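Local coordinates for protein CT_858 (Chlamydia trachomatis, PDB 3DOR), which probably acts as a serine endopeptidase, secreted by the bacterium as the protease CPAF, at residues B[274-282]-B[292-300]; B[324-334]-B[451-459]. One frame throughout, in Å; residues are numbered along the deposited sequence.

Along the chain, contact 1 comes first. It folds residues 274-282 back on 292-300 and closes a short loop of nine residues, the end of a beta hairpin. The chain then runs through helix 316-330 into strand 333-337. Contact 2 opens here and closes a much longer loop of 116 residues, returning at 451-459. The two contacts follow in series; neither nests in nor crosses the other. Both reach the same mixed sheet, in which strand 290-297 of contact 1 lies beside strand 333-337 of contact 2. A probable hydrogen bond from Glu332 N to Lys292 O, 2.9 Å, joins them. Together they tie the hairpin to the helix and the parallel strands of the S41 peptidase region.

Contact 1 (B[274-282]-B[292-300]); sequences GLFRAYISS and KVGFLRIPT
Phe295 lies against Tyr279 across the two strands of an antiparallel beta hairpin, 278-284 with 290-297. The hairpin belongs to the mixed sheet of the S41 peptidase fold, with strand 268-271 on one side and strand 333-337 on the other. Phe295 has the largest area buried by the contact. Its CB sits over the face of the Tyr279 ring, a CH-pi contact of 3.7 Å to the ring centroid. The rings are tilted 20° from each other and strongly offset, so little of one lies above the other. Tyr279 CE2 comes within 3.2 Å of Phe295 CD2, which is tight packing. Tyr279 OH lies over one face of the Phe295 ring and is hydrogen-bonded to the backbone N of Ile265. Tyr279 CG stands between its own backbone N and carbonyl carbon (chi1 63°), which brings a ring face against Phe295 CB. Arg277 reaches past the same pair. One face of its guanidinium meets Phe295 CE2, while NH1 is taken by the carbonyls of Leu262 and Asp259. On the other side of the sheet, Leu296 CD2 packs on Ala278 CB at 3.7 Å. Helix 316-330 covers this side through Ile323 and Phe327. The backbones are joined by paired bonds between Tyr279 and Phe295 and between Ser281 and Val293. The shortest include Val293 N to Ser281 O at 2.8 Å, almost straight at the hydrogen. Before Tyr279, Arg297 N bonds to Arg277 O at 3.2 Å. The Phe276 ring turns its edge to Arg297 O. A water bridges the two segments, accepting from Arg277 N and donating to Arg297 O, each at 2.9 Å.

Contact 2 (B[324-334]-B[451-459]); sequences IQVFSSNTEAL and VQYSKPICV
Lys455 NZ grips two backbone carbonyls near the C-terminal end of helix 316-330. The bond to Thr331 O, 2.8 Å, is nearly in line with the C=O bond. The one to Ser328 O, 3.2 Å, comes from above the carbonyl plane. The lysine chain is extended beyond CG, which carries the amine across to both. Two backbone bonds then pair the strands: Leu334 N to Pro456 O and Cys458 N to Leu334 O, each 2.9 Å. They make 333-337 and 457-461 parallel neighbours. Strand 290-297, helix 316-330 and strand 333-337 form a beta-alpha-beta unit in the S41 peptidase region, and strand 457-461 extends its sheet. Tyr453 is wedged between helix and strand. Leu334 CD1 lies over one face of the ring, toward its rim, and CB comes within 3.4 Å of Tyr453 CE2. Lys455 N lies over the opposite face, and Phe327 O and Ser328 N meet the ring edge. A water joins Gln452 N to Ser328 OG. Farther out, the Ile324 side chain crosses that of Tyr453 at about a right angle, CG2 3.7 Å from Tyr453 CB. Val451 CG2 packs on Ile324 CB, and Gln325 CG lies against Val451 CB at 4.0 Å.

Contact 1 (B[274-282]-B[292-300])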
loop_
_atom_site.group_PDB
_atom_site.type_symbol
_atom_site.label_atom_id
_atom_site.label_comp_id
_atom_site.label_asym_id
_atom_site.label_seq_id
_atom_site.Cartn_x
_atom_site.Cartn_y
_atom_site.Cartn_z
ATOM N N GLY B 274 -9.333 22.166 -22.483
ATOM C CA GLY B 274 -8.841 21.565 -21.255
ATOM C C GLY B 274 -7.979 20.317 -21.370
ATOM O O GLY B 274 -7.114 20.204 -22.241
ATOM N N LEU B 275 -8.232 19.378 -20.466
ATOM C CA LEU B 275 -7.513 18.115 -20.390
ATOM C C LEU B 275 -7.835 17.142 -21.530
ATOM O O LEU B 275 -6.951 16.445 -22.027
ATOM C CB LEU B 275 -7.833 17.451 -19.046
ATOM C CG LEU B 275 -6.733 17.234 -18.001
ATOM C CD1 LEU B 275 -5.804 18.439 -17.904
ATOM C CD2 LEU B 275 -7.397 16.955 -16.662
ATOM N N PHE B 276 -9.100 17.092 -21.935
ATOM C CA PHE B 276 -9.540 16.187 -22.995
ATOM C C PHE B 276 -9.408 16.754 -24.402
ATOM O O PHE B 276 -9.589 17.952 -24.623
ATOM C CB PHE B 276 -11.029 15.820 -22.840
ATOM C CG PHE B 276 -11.357 15.029 -21.611
ATOM C CD1 PHE B 276 -11.679 15.666 -20.420
ATOM C CD2 PHE B 276 -11.391 13.638 -21.659
ATOM C CE1 PHE B 276 -12.038 14.922 -19.280
ATOM C CE2 PHE B 276 -11.747 12.885 -20.530
ATOM C CZ PHE B 276 -12.071 13.528 -19.339
ATOM N N ARG B 277 -9.112 15.889 -25.361
ATOM C CA ARG B 277 -9.082 16.332 -26.744
ATOM C C ARG B 277 -10.555 16.209 -27.156
ATOM O O ARG B 277 -11.133 15.117 -27.126
ATOM C CB ARG B 277 -8.231 15.415 -27.631
ATOM C CG ARG B 277 -8.322 15.808 -29.105
ATOM C CD ARG B 277 -7.406 15.009 -30.020
ATOM N NE ARG B 277 -7.537 15.474 -31.398
ATOM C CZ ARG B 277 -7.118 14.805 -32.464
ATOM N NH1 ARG B 277 -6.530 13.627 -32.328
ATOM N NH2 ARG B 277 -7.306 15.306 -33.674
ATOM N N ALA B 278 -11.169 17.323 -27.522
ATOM C CA ALA B 278 -12.563 17.296 -27.909
ATOM C C ALA B 278 -12.869 18.467 -28.820
ATOM O O ALA B 278 -12.390 19.586 -28.594
ATOM C CB ALA B 278 -13.444 17.351 -26.663
ATOM N N TYR B 279 -13.667 18.214 -29.848
ATOM C CA TYR B 279 -14.015 19.265 -30.776
ATOM C C TYR B 279 -15.273 18.920 -31.540
ATOM O O TYR B 279 -15.856 17.850 -31.359
ATOM C CB TYR B 279 -12.847 19.512 -31.749
ATOM C CG TYR B 279 -12.498 18.331 -32.632
ATOM C CD1 TYR B 279 -13.179 18.104 -33.824
ATOM C CD2 TYR B 279 -11.500 17.422 -32.259
ATOM C CE1 TYR B 279 -12.887 17.006 -34.628
ATOM C CE2 TYR B 279 -11.198 16.316 -33.059
ATOM C CZ TYR B 279 -11.899 16.117 -34.238
ATOM O OH TYR B 279 -11.633 15.022 -35.027
ATOM N N ILE B 280 -15.699 19.853 -32.377
ATOM C CA ILE B 280 -16.876 19.676 -33.204
ATOM C C ILE B 280 -16.438 20.009 -34.617
ATOM O O ILE B 280 -15.778 21.024 -34.823
ATOM C CB ILE B 280 -18.004 20.645 -32.807
ATOM C CG1 ILE B 280 -18.450 20.384 -31.369
ATOM C CG2 ILE B 280 -19.180 20.474 -33.742
ATOM C CD1 ILE B 280 -19.598 21.287 -30.917
ATOM N N SER B 281 -16.775 19.147 -35.572
ATOM C CA SER B 281 -16.447 19.361 -36.980
ATOM C C SER B 281 -17.700 19.087 -37.787
ATOM O O SER B 281 -18.700 18.637 -37.243
ATOM C CB SER B 281 -15.351 18.403 -37.456
ATOM O OG SER B 281 -14.128 18.642 -36.790
ATOM N N SER B 282 -17.649 19.366 -39.084
ATOM C CA SER B 282 -18.786 19.102 -39.957
ATOM C C SER B 282 -18.477 17.862 -40.781
ATOM O O SER B 282 -17.404 17.754 -41.371
ATOM C CB SER B 282 -19.029 20.286 -40.888
ATOM O OG SER B 282 -17.836 20.627 -41.568
ATOM N N LYS B 292 -23.249 18.399 -38.063
ATOM C CA LYS B 292 -22.271 18.792 -37.057
ATOM C C LYS B 292 -22.054 17.572 -36.176
ATOM O O LYS B 292 -23.002 16.982 -35.671
ATOM C CB LYS B 292 -22.776 19.975 -36.225
ATOM C CG LYS B 292 -23.109 21.203 -37.062
ATOM C CD LYS B 292 -22.953 22.495 -36.271
ATOM C CE LYS B 292 -23.914 22.572 -35.116
ATOM N NZ LYS B 292 -23.693 23.796 -34.287
ATOM N N VAL B 293 -20.802 17.177 -36.013
ATOM C CA VAL B 293 -20.507 16.000 -35.213
ATOM C C VAL B 293 -19.424 16.244 -34.178
ATOM O O VAL B 293 -18.405 16.868 -34.460
ATOM C CB VAL B 293 -20.082 14.819 -36.125
ATOM C CG1 VAL B 293 -19.722 13.596 -35.283
ATOM C CG2 VAL B 293 -21.222 14.486 -37.100
ATOM N N GLY B 294 -19.654 15.749 -32.970
ATOM C CA GLY B 294 -18.659 15.913 -31.930
ATOM C C GLY B 294 -17.647 14.786 -31.954
ATOM O O GLY B 294 -17.949 13.670 -32.398
ATOM N N PHE B 295 -16.431 15.094 -31.512
ATOM C CA PHE B 295 -15.355 14.117 -31.417
ATOM C C PHE B 295 -14.746 14.281 -30.028
ATOM O O PHE B 295 -14.393 15.389 -29.609
ATOM C CB PHE B 295 -14.268 14.341 -32.465
ATOM C CG PHE B 295 -13.101 13.370 -32.337
ATOM C CD1 PHE B 295 -13.098 12.160 -33.028
ATOM C CD2 PHE B 295 -12.033 13.650 -31.486
ATOM C CE1 PHE B 295 -12.052 11.242 -32.874
ATOM C CE2 PHE B 295 -10.982 12.741 -31.323
ATOM C CZ PHE B 295 -10.992 11.535 -32.018
ATOM N N LEU B 296 -14.632 13.171 -29.317
ATOM C CA LEU B 296 -14.088 13.172 -27.971
ATOM C C LEU B 296 -13.221 11.931 -27.798
ATOM O O LEU B 296 -13.621 10.846 -28.186
ATOM C CB LEU B 296 -15.236 13.140 -26.956
ATOM C CG LEU B 296 -14.950 13.031 -25.452
ATOM C CD1 LEU B 296 -14.460 11.643 -25.108
ATOM C CD2 LEU B 296 -13.923 14.067 -25.046
ATOM N N ARG B 297 -12.026 12.088 -27.238
ATOM C CA ARG B 297 -11.177 10.922 -26.994
ATOM C C ARG B 297 -11.100 10.698 -25.486
ATOM O O ARG B 297 -10.849 11.645 -24.734
ATOM C CB ARG B 297 -9.763 11.132 -27.564
ATOM C CG ARG B 297 -8.784 10.003 -27.202
ATOM C CD ARG B 297 -7.404 10.109 -27.885
ATOM N NE ARG B 297 -6.459 9.222 -27.210
ATOM C CZ ARG B 297 -6.557 7.892 -27.199
ATOM N NH1 ARG B 297 -7.541 7.277 -27.847
ATOM N NH2 ARG B 297 -5.715 7.173 -26.476
ATOM N N ILE B 298 -11.377 9.474 -25.037
ATOM C CA ILE B 298 -11.267 9.138 -23.611
ATOM C C ILE B 298 -9.968 8.339 -23.626
ATOM O O ILE B 298 -9.940 7.205 -24.100
ATOM C CB ILE B 298 -12.449 8.251 -23.124
ATOM C CG1 ILE B 298 -13.769 9.012 -23.250
ATOM C CG2 ILE B 298 -12.240 7.845 -21.669
ATOM C CD1 ILE B 298 -15.001 8.196 -22.817
ATOM N N PRO B 299 -8.874 8.921 -23.109
ATOM C CA PRO B 299 -7.566 8.263 -23.095
ATOM C C PRO B 299 -7.286 7.201 -22.035
ATOM O O PRO B 299 -6.546 6.241 -22.290
ATOM C CB PRO B 299 -6.607 9.451 -23.010
ATOM C CG PRO B 299 -7.321 10.354 -22.051
ATOM C CD PRO B 299 -8.796 10.253 -22.470
ATOM N N THR B 300 -7.864 7.368 -20.854
ATOM C CA THR B 300 -7.651 6.419 -19.770
ATOM C C THR B 300 -8.778 6.555 -18.761
ATOM O O THR B 300 -9.477 7.574 -18.748
ATOM C CB THR B 300 -6.328 6.705 -19.034
ATOM O OG1 THR B 300 -6.216 5.834 -17.903
ATOM C CG2 THR B 300 -6.292 8.155 -18.540
HETATM O O HOH W 1 -8.434 13.159 -24.638
#

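Contact 2 (B[324-334]-B[451-459])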
loop_
_atom_site.group_PDB
_atom_site.type_symbol
_atom_site.label_atom_id
_atom_site.label_comp_id
_atom_site.label_asym_id
_atom_site.label_seq_id
_atom_site.Cartn_x
_atom_site.Cartn_y
_atom_site.Cartn_z
ATOM N N ILE B 324 -19.705 17.484 -22.644
ATOM C CA ILE B 324 -20.939 16.840 -23.058
ATOM C C ILE B 324 -22.093 17.839 -23.158
ATOM O O ILE B 324 -22.909 17.761 -24.080
ATOM C CB ILE B 324 -21.327 15.697 -22.105
ATOM C CG1 ILE B 324 -20.199 14.662 -22.052
ATOM C CG2 ILE B 324 -22.602 15.027 -22.604
ATOM C CD1 ILE B 324 -19.808 14.103 -23.423
ATOM N N GLN B 325 -22.169 18.782 -22.224
ATOM C CA GLN B 325 -23.231 19.782 -22.298
ATOM C C GLN B 325 -23.089 20.558 -23.606
ATOM O O GLN B 325 -24.072 20.846 -24.269
ATOM C CB GLN B 325 -23.175 20.738 -21.103
ATOM C CG GLN B 325 -23.882 20.206 -19.873
ATOM C CD GLN B 325 -23.773 21.143 -18.676
ATOM O OE1 GLN B 325 -22.666 21.499 -18.247
ATOM N NE2 GLN B 325 -24.920 21.541 -18.125
ATOM N N VAL B 326 -21.862 20.893 -23.985
ATOM C CA VAL B 326 -21.645 21.597 -25.243
ATOM C C VAL B 326 -22.099 20.717 -26.410
ATOM O O VAL B 326 -22.744 21.195 -27.340
ATOM C CB VAL B 326 -20.160 21.956 -25.438
ATOM C CG1 VAL B 326 -19.907 22.387 -26.899
ATOM C CG2 VAL B 326 -19.773 23.085 -24.481
ATOM N N PHE B 327 -21.763 19.430 -26.362
ATOM C CA PHE B 327 -22.142 18.507 -27.441
ATOM C C PHE B 327 -23.656 18.352 -27.543
ATOM O O PHE B 327 -24.204 18.293 -28.640
ATOM C CB PHE B 327 -21.520 17.111 -27.225
ATOM C CG PHE B 327 -20.037 17.032 -27.509
ATOM C CD1 PHE B 327 -19.259 16.044 -26.917
ATOM C CD2 PHE B 327 -19.431 17.894 -28.405
ATOM C CE1 PHE B 327 -17.898 15.919 -27.223
ATOM C CE2 PHE B 327 -18.078 17.776 -28.713
ATOM C CZ PHE B 327 -17.313 16.790 -28.124
ATOM N N SER B 328 -24.335 18.275 -26.403
ATOM C CA SER B 328 -25.788 18.107 -26.405
ATOM C C SER B 328 -26.541 19.224 -27.116
ATOM O O SER B 328 -27.620 19.001 -27.652
ATOM C CB SER B 328 -26.324 17.990 -24.974
ATOM O OG SER B 328 -25.860 16.813 -24.353
ATOM N N SER B 329 -25.972 20.422 -27.137
ATOM C CA SER B 329 -26.646 21.547 -27.772
ATOM C C SER B 329 -26.043 22.017 -29.091
ATOM O O SER B 329 -26.570 22.926 -29.725
ATOM C CB SER B 329 -26.680 22.736 -26.803
ATOM O OG SER B 329 -27.456 22.435 -25.660
ATOM N N ASN B 330 -24.951 21.409 -29.523
ATOM C CA ASN B 330 -24.311 21.872 -30.746
ATOM C C ASN B 330 -23.865 20.752 -31.650
ATOM O O ASN B 330 -22.972 20.939 -32.476
ATOM C CB ASN B 330 -23.100 22.711 -30.371
ATOM C CG ASN B 330 -23.480 23.934 -29.586
ATOM O OD1 ASN B 330 -23.843 24.959 -30.162
ATOM N ND2 ASN B 330 -23.428 23.832 -28.259
ATOM N N THR B 331 -24.527 19.610 -31.537
ATOM C CA THR B 331 -24.103 18.462 -32.300
ATOM C C THR B 331 -25.281 17.529 -32.637
ATOM O O THR B 331 -26.332 17.588 -31.993
ATOM C CB THR B 331 -23.008 17.778 -31.435
ATOM O OG1 THR B 331 -21.787 17.682 -32.170
ATOM C CG2 THR B 331 -23.466 16.471 -30.922
ATOM N N GLU B 332 -25.115 16.688 -33.657
ATOM C CA GLU B 332 -26.157 15.730 -34.056
ATOM C C GLU B 332 -25.767 14.290 -33.690
ATOM O O GLU B 332 -26.610 13.406 -33.624
ATOM C CB GLU B 332 -26.408 15.792 -35.573
ATOM C CG GLU B 332 -27.056 17.080 -36.074
ATOM C CD GLU B 332 -27.058 17.168 -37.598
ATOM O OE1 GLU B 332 -27.724 16.334 -38.253
ATOM O OE2 GLU B 332 -26.388 18.068 -38.145
ATOM N N ALA B 333 -24.478 14.052 -33.507
ATOM C CA ALA B 333 -23.981 12.727 -33.148
ATOM C C ALA B 333 -22.622 12.942 -32.506
ATOM O O ALA B 333 -22.066 14.032 -32.597
ATOM C CB ALA B 333 -23.855 11.838 -34.386
ATOM N N LEU B 334 -22.086 11.903 -31.874
ATOM C CA LEU B 334 -20.815 12.014 -31.181
ATOM C C LEU B 334 -19.909 10.814 -31.444
ATOM O O LEU B 334 -20.330 9.662 -31.307
ATOM C CB LEU B 334 -21.078 12.099 -29.675
ATOM C CG LEU B 334 -20.101 12.694 -28.645
ATOM C CD1 LEU B 334 -20.123 11.800 -27.422
ATOM C CD2 LEU B 334 -18.693 12.844 -29.172
ATOM N N VAL B 451 -26.266 16.239 -16.823
ATOM C CA VAL B 451 -25.824 16.091 -18.201
ATOM C C VAL B 451 -26.011 14.676 -18.720
ATOM O O VAL B 451 -25.498 13.707 -18.151
ATOM C CB VAL B 451 -24.342 16.576 -18.379
ATOM C CG1 VAL B 451 -23.896 17.338 -17.140
ATOM C CG2 VAL B 451 -23.417 15.424 -18.675
ATOM N N GLN B 452 -26.771 14.578 -19.808
ATOM C CA GLN B 452 -27.090 13.306 -20.445
ATOM C C GLN B 452 -27.042 13.424 -21.968
ATOM O O GLN B 452 -27.955 13.986 -22.566
ATOM C CB GLN B 452 -28.513 12.859 -20.063
ATOM C CG GLN B 452 -28.807 12.706 -18.572
ATOM C CD GLN B 452 -30.300 12.551 -18.302
ATOM O OE1 GLN B 452 -31.074 12.275 -19.217
ATOM N NE2 GLN B 452 -30.706 12.714 -17.044
ATOM N N TYR B 453 -26.008 12.903 -22.614
ATOM C CA TYR B 453 -25.991 12.972 -24.069
ATOM C C TYR B 453 -26.970 11.893 -24.545
ATOM O O TYR B 453 -26.836 10.723 -24.175
ATOM C CB TYR B 453 -24.596 12.695 -24.610
ATOM C CG TYR B 453 -24.457 13.030 -26.081
ATOM C CD1 TYR B 453 -24.473 14.354 -26.518
ATOM C CD2 TYR B 453 -24.313 12.024 -27.038
ATOM C CE1 TYR B 453 -24.350 14.670 -27.866
ATOM C CE2 TYR B 453 -24.189 12.331 -28.389
ATOM C CZ TYR B 453 -24.208 13.655 -28.793
ATOM O OH TYR B 453 -24.075 13.970 -30.121
ATOM N N SER B 454 -27.951 12.275 -25.357
ATOM C CA SER B 454 -28.949 11.316 -25.821
ATOM C C SER B 454 -28.993 11.130 -27.325
ATOM O O SER B 454 -29.910 10.508 -27.836
ATOM C CB SER B 454 -30.347 11.726 -25.328
ATOM O OG SER B 454 -30.689 13.031 -25.786
ATOM N N LYS B 455 -28.017 11.673 -28.039
ATOM C CA LYS B 455 -27.992 11.520 -29.483
ATOM C C LYS B 455 -27.133 10.318 -29.866
ATOM O O LYS B 455 -26.511 9.711 -29.010
ATOM C CB LYS B 455 -27.478 12.809 -30.123
ATOM C CG LYS B 455 -28.391 13.964 -29.780
ATOM C CD LYS B 455 -27.931 15.287 -30.313
ATOM C CE LYS B 455 -28.775 16.402 -29.687
ATOM N NZ LYS B 455 -28.618 17.684 -30.398
ATOM N N PRO B 456 -27.101 9.954 -31.154
ATOM C CA PRO B 456 -26.280 8.798 -31.522
ATOM C C PRO B 456 -24.796 8.911 -31.191
ATOM O O PRO B 456 -24.206 9.990 -31.223
ATOM C CB PRO B 456 -26.573 8.602 -33.017
ATOM C CG PRO B 456 -27.217 9.894 -33.452
ATOM C CD PRO B 456 -27.985 10.357 -32.262
ATOM N N ILE B 457 -24.211 7.770 -30.847
ATOM C CA ILE B 457 -22.817 7.695 -30.469
ATOM C C ILE B 457 -22.102 6.575 -31.203
ATOM O O ILE B 457 -22.634 5.458 -31.346
ATOM C CB ILE B 457 -22.664 7.410 -28.945
ATOM C CG1 ILE B 457 -23.325 8.520 -28.127
ATOM C CG2 ILE B 457 -21.184 7.296 -28.580
ATOM C CD1 ILE B 457 -23.320 8.260 -26.618
ATOM N N CYS B 458 -20.894 6.877 -31.663
ATOM C CA CYS B 458 -20.064 5.889 -32.327
ATOM C C CYS B 458 -18.770 5.809 -31.525
ATOM O O CYS B 458 -18.053 6.806 -31.403
ATOM C CB CYS B 458 -19.755 6.308 -33.762
ATOM S SG CYS B 458 -18.616 5.176 -34.589
ATOM N N VAL B 459 -18.482 4.639 -30.959
ATOM C CA VAL B 459 -17.268 4.449 -30.172
ATOM C C VAL B 459 -16.212 3.706 -30.978
ATOM O O VAL B 459 -16.493 2.660 -31.574
ATOM C CB VAL B 459 -17.538 3.628 -28.871
ATOM C CG1 VAL B 459 -16.269 3.542 -28.026
ATOM C CG2 VAL B 459 -18.649 4.258 -28.081
HETATM O O HOH W 2 -28.160 15.012 -26.018
HETATM O O HOH W 3 -27.394 16.759 -21.793
#